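Local coordinates for DNA-binding protein (Silicibacter pomeroyi, PDB 3EUS), which probably binds DNA through a helix-turn-helix domain of the XRE/Cro-C1 type, at residues A26-T29 against Q30-A34; K5-T9 against P10-Y14. One frame throughout, in Å; residues are numbered along the deposited sequence.

How the contacts relate
From the N terminus, contact 2 comes first: the chain runs through residues 5-9 to the start of helix 10-25, folding back on its first turn, and Thr9 caps that helix. Helix 10-25 then carries the chain across to contact 1, where residues 26-29 end one helix and begin the next, with Thr29 capping helix 30-36. The two contacts neither nest nor cross; they follow in series on opposite sides of the chain's centre, their centres about 23 Å apart and nearest atoms about 13 Å. Contact 2 ties the N-terminal arm to helix 10-25, with Arg50 beside it, and the first turn of that helix packs against the second subunit, while contact 1 joins consecutive helices within the helix-turn-helix range.

Contact 1 of 2, residues A26-T29 against Q30-A34; sequences AGLT and QADLA
Thr29 and Asp32 exchange hydrogen bonds in a capping box at the start of helix 30-36. Asp32 N donates to Thr29 OG1 at 3.0 Å, and Thr29 N returns an almost straight bond (177°) to Asp32 OD2 at 3.1 Å, meeting the carboxylate on its anti side, tilted 34° from the carboxylate plane. Thr29 OG1 sits between its own backbone N and carbonyl carbon (chi1 62°), which turns the hydroxyl in over the first helical turn. Leu33 N adds the backbone bond to Thr29 O at 3.1 Å.

The apolar contacts flank this box. Leu28 lays CD2 against Asp32 CB (3.8 Å) and CD1 against Leu33 CD1 (4.0 Å), the two leucines crossing at about a right angle; Leu33 continues onto Trp62 and Ala65 of helix 56-65. Gly27 takes a positive phi in the Schellman motif that ends helix 10-25, a conformation easy for a residue without a side chain.

With an alanine at Asp32, Thr29 N is likely to lose its carboxylate acceptor, leaving the bond from the helix N-H to Thr29 OG1 as the only half of the box. The acidic side chain at the helix's N-terminal end should also interact favourably with the helix dipole.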
loop_
_atom_site.group_PDB
_atom_site.type_symbol
_atom_site.label_atom_id
_atom_site.label_comp_id
_atom_site.label_asym_id
_atom_site.label_seq_id
_atom_site.Cartn_x
_atom_site.Cartn_y
_atom_site.Cartn_z
ATOM N N ALA A 26 8.110 -0.645 17.402
ATOM C CA ALA A 26 9.312 -1.478 17.250
ATOM C C ALA A 26 10.512 -0.888 17.953
ATOM O O ALA A 26 11.592 -1.481 17.961
ATOM C CB ALA A 26 9.640 -1.680 15.716
ATOM N N GLY A 27 10.352 0.304 18.512
ATOM C CA GLY A 27 11.399 0.930 19.272
ATOM C C GLY A 27 12.474 1.548 18.422
ATOM O O GLY A 27 13.633 1.575 18.850
ATOM N N LEU A 28 12.094 2.064 17.249
ATOM C CA LEU A 28 13.021 2.586 16.261
ATOM C C LEU A 28 12.867 4.078 16.138
ATOM O O LEU A 28 11.734 4.568 16.112
ATOM C CB LEU A 28 12.734 1.997 14.864
ATOM C CG LEU A 28 12.816 0.488 14.638
ATOM C CD1 LEU A 28 12.275 0.017 13.247
ATOM C CD2 LEU A 28 14.242 0.041 14.829
ATOM N N THR A 29 14.007 4.777 15.993
ATOM C CA THR A 29 14.001 6.177 15.661
ATOM C C THR A 29 13.758 6.258 14.166
ATOM O O THR A 29 13.893 5.262 13.470
ATOM C CB THR A 29 15.382 6.839 15.958
ATOM O OG1 THR A 29 16.390 6.226 15.159
ATOM C CG2 THR A 29 15.733 6.703 17.448
ATOM N N GLN A 30 13.442 7.435 13.649
ATOM C CA GLN A 30 13.382 7.565 12.203
ATOM C C GLN A 30 14.696 7.113 11.496
ATOM O O GLN A 30 14.638 6.414 10.480
ATOM C CB GLN A 30 13.005 8.973 11.816
ATOM C CG GLN A 30 11.584 9.365 12.258
ATOM C CD GLN A 30 11.264 10.783 11.917
ATOM O OE1 GLN A 30 12.142 11.641 11.972
ATOM N NE2 GLN A 30 10.029 11.039 11.540
ATOM N N ALA A 31 15.845 7.477 12.070
ATOM C CA ALA A 31 17.152 7.075 11.545
ATOM C C ALA A 31 17.336 5.554 11.484
ATOM O O ALA A 31 17.871 5.042 10.489
ATOM C CB ALA A 31 18.295 7.715 12.362
ATOM N N ASP A 32 16.935 4.882 12.572
ATOM C CA ASP A 32 17.064 3.423 12.749
ATOM C C ASP A 32 16.261 2.696 11.670
ATOM O O ASP A 32 16.743 1.742 11.041
ATOM C CB ASP A 32 16.487 3.000 14.100
ATOM C CG ASP A 32 17.357 3.364 15.299
ATOM O OD1 ASP A 32 18.607 3.514 15.166
ATOM O OD2 ASP A 32 16.749 3.416 16.410
ATOM N N LEU A 33 15.037 3.186 11.448
ATOM C CA LEU A 33 14.149 2.604 10.469
ATOM C C LEU A 33 14.709 2.862 9.070
ATOM O O LEU A 33 14.732 1.938 8.240
ATOM C CB LEU A 33 12.694 3.099 10.603
ATOM C CG LEU A 33 11.744 2.562 9.525
ATOM C CD1 LEU A 33 11.768 0.978 9.397
ATOM C CD2 LEU A 33 10.276 3.133 9.613
ATOM N N ALA A 34 15.153 4.092 8.798
ATOM C CA ALA A 34 15.687 4.411 7.477
ATOM C C ALA A 34 16.903 3.515 7.168
ATOM O O ALA A 34 17.041 3.026 6.056
ATOM C CB ALA A 34 16.044 5.879 7.340
#

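Contact 2 of 2, residues K5-T9 against P10-Y14; sequences KTLRT and PEHVY
Thr9 is the N-cap of helix 10-25, and its hydroxyl OG1 accepts from His12 N at 3.2 Å, a capping bond in which the side chain stands in for a carbonyl that the first turn lacks. The same OG1 lies 2.4 Å from His12 ND1, a very short hydrogen bond whose exact length is doubtful and in which either atom could be the donor. Placing OG1 between the backbone N and the carbonyl carbon, with chi1 at 68°, brings it to the backbone N and the ring ND1 of His12. A water joins in 2.9 Å from Thr9 OG1 and donates a weak bond to Glu11 OE1, whose chain, bent at chi2, brings OE1 round beside the cap. The first backbone bond of the helix, Val13 N to Thr9 O, measures 3.1 Å and is nearly straight at 169°.

Pro10 suits the position after the cap, because a first-turn residue needs no N-H for a helical bond and the ring holds phi near its helical value.

The imidazole of His12 also closes over the preceding loop. Leu7 CA sits over one ring face in a CH-pi contact, 3.9 Å from the centroid, while Thr9 OG1 lies at the ring edge near its plane. Thr6 O is over the same face as Leu7 CA. A flat, polar ring is therefore well matched to this place, meeting the hydroxyl at its edge and packing through its face. Beyond the segments, Leu7 O is hydrogen-bonded to Arg50, and Glu11 and His12 pack on Ile57 and Asp55 of the second subunit, so the capped turn borders the dimer contact. The buried side chain of Leu7 crosses His12 at about a right angle, bringing Leu7 CD2 to 3.7 Å from His12 CD2.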
loop_
_atom_site.group_PDB
_atom_site.type_symbol
_atom_site.label_atom_id
_atom_site.label_comp_id
_atom_site.label_asym_id
_atom_site.label_seq_id
_atom_site.Cartn_x
_atom_site.Cartn_y
_atom_site.Cartn_z
ATOM N N LYS A 5 -0.607 18.524 0.048
ATOM C CA LYS A 5 -1.934 18.874 -0.493
ATOM C C LYS A 5 -2.596 17.643 -1.209
ATOM O O LYS A 5 -3.825 17.534 -1.240
ATOM C CB LYS A 5 -1.810 20.092 -1.421
ATOM C CG LYS A 5 -1.038 21.288 -0.789
ATOM C CD LYS A 5 -1.138 22.566 -1.632
ATOM C CE LYS A 5 -0.520 23.823 -0.930
ATOM N NZ LYS A 5 0.965 23.772 -0.770
ATOM N N THR A 6 -1.778 16.739 -1.760
ATOM C CA THR A 6 -2.215 15.420 -2.331
ATOM C C THR A 6 -2.435 14.305 -1.278
ATOM O O THR A 6 -2.899 13.203 -1.608
ATOM C CB THR A 6 -1.135 14.840 -3.333
ATOM O OG1 THR A 6 -1.046 15.674 -4.499
ATOM C CG2 THR A 6 -1.445 13.342 -3.744
ATOM N N LEU A 7 -2.053 14.579 -0.030
ATOM C CA LEU A 7 -1.950 13.558 1.005
ATOM C C LEU A 7 -2.755 13.984 2.213
ATOM O O LEU A 7 -2.371 13.708 3.340
ATOM C CB LEU A 7 -0.479 13.381 1.370
ATOM C CG LEU A 7 0.493 13.017 0.228
ATOM C CD1 LEU A 7 1.898 13.021 0.743
ATOM C CD2 LEU A 7 0.174 11.669 -0.388
ATOM N N ARG A 8 -3.867 14.675 1.969
ATOM C CA ARG A 8 -4.685 15.274 3.045
ATOM C C ARG A 8 -5.957 14.501 3.354
ATOM O O ARG A 8 -6.743 14.936 4.171
ATOM C CB ARG A 8 -5.144 16.708 2.722
ATOM C CG ARG A 8 -4.267 17.553 1.878
ATOM C CD ARG A 8 -4.085 18.956 2.519
ATOM N NE ARG A 8 -3.094 18.855 3.598
ATOM C CZ ARG A 8 -2.502 19.875 4.220
ATOM N NH1 ARG A 8 -1.618 19.620 5.186
ATOM N NH2 ARG A 8 -2.791 21.137 3.903
ATOM N N THR A 9 -6.210 13.377 2.694
ATOM C CA THR A 9 -7.471 12.696 2.948
ATOM C C THR A 9 -7.359 11.997 4.304
ATOM O O THR A 9 -6.234 11.705 4.774
ATOM C CB THR A 9 -7.724 11.625 1.885
ATOM O OG1 THR A 9 -6.755 10.597 2.059
ATOM C CG2 THR A 9 -7.587 12.221 0.496
ATOM N N PRO A 10 -8.488 11.702 4.913
ATOM C CA PRO A 10 -8.543 10.910 6.119
ATOM C C PRO A 10 -7.743 9.630 6.019
ATOM O O PRO A 10 -7.135 9.197 7.012
ATOM C CB PRO A 10 -10.028 10.559 6.238
ATOM C CG PRO A 10 -10.707 11.649 5.555
ATOM C CD PRO A 10 -9.829 12.181 4.521
ATOM N N GLU A 11 -7.747 9.008 4.831
ATOM C CA GLU A 11 -7.036 7.745 4.661
ATOM C C GLU A 11 -5.505 7.902 4.740
ATOM O O GLU A 11 -4.814 7.091 5.346
ATOM C CB GLU A 11 -7.443 7.083 3.352
ATOM C CG GLU A 11 -8.872 6.639 3.356
ATOM C CD GLU A 11 -9.878 7.671 2.864
ATOM O OE1 GLU A 11 -9.658 8.915 2.867
ATOM O OE2 GLU A 11 -10.962 7.191 2.499
ATOM N N HIS A 12 -4.986 8.957 4.144
ATOM C CA HIS A 12 -3.543 9.242 4.216
ATOM C C HIS A 12 -3.109 9.568 5.622
ATOM O O HIS A 12 -2.054 9.114 6.083
ATOM C CB HIS A 12 -3.204 10.464 3.395
ATOM C CG HIS A 12 -3.377 10.242 1.949
ATOM N ND1 HIS A 12 -4.524 10.616 1.280
ATOM C CD2 HIS A 12 -2.568 9.659 1.036
ATOM C CE1 HIS A 12 -4.412 10.263 0.008
ATOM N NE2 HIS A 12 -3.237 9.679 -0.162
ATOM N N VAL A 13 -3.908 10.380 6.286
ATOM C CA VAL A 13 -3.589 10.783 7.654
ATOM C C VAL A 13 -3.545 9.522 8.550
ATOM O O VAL A 13 -2.615 9.296 9.314
ATOM C CB VAL A 13 -4.618 11.828 8.135
ATOM C CG1 VAL A 13 -4.697 11.916 9.657
ATOM C CG2 VAL A 13 -4.328 13.176 7.527
ATOM N N TYR A 14 -4.534 8.661 8.388
ATOM C CA TYR A 14 -4.556 7.358 9.118
ATOM C C TYR A 14 -3.363 6.472 8.772
ATOM O O TYR A 14 -2.726 5.915 9.643
ATOM C CB TYR A 14 -5.859 6.629 8.839
ATOM C CG TYR A 14 -5.918 5.248 9.397
ATOM C CD1 TYR A 14 -6.146 5.038 10.756
ATOM C CD2 TYR A 14 -5.753 4.154 8.590
ATOM C CE1 TYR A 14 -6.193 3.773 11.276
ATOM C CE2 TYR A 14 -5.774 2.903 9.105
ATOM C CZ TYR A 14 -6.016 2.717 10.434
ATOM O OH TYR A 14 -6.051 1.456 10.949
HETATM O O HOH W 1 -8.268 8.820 0.258
#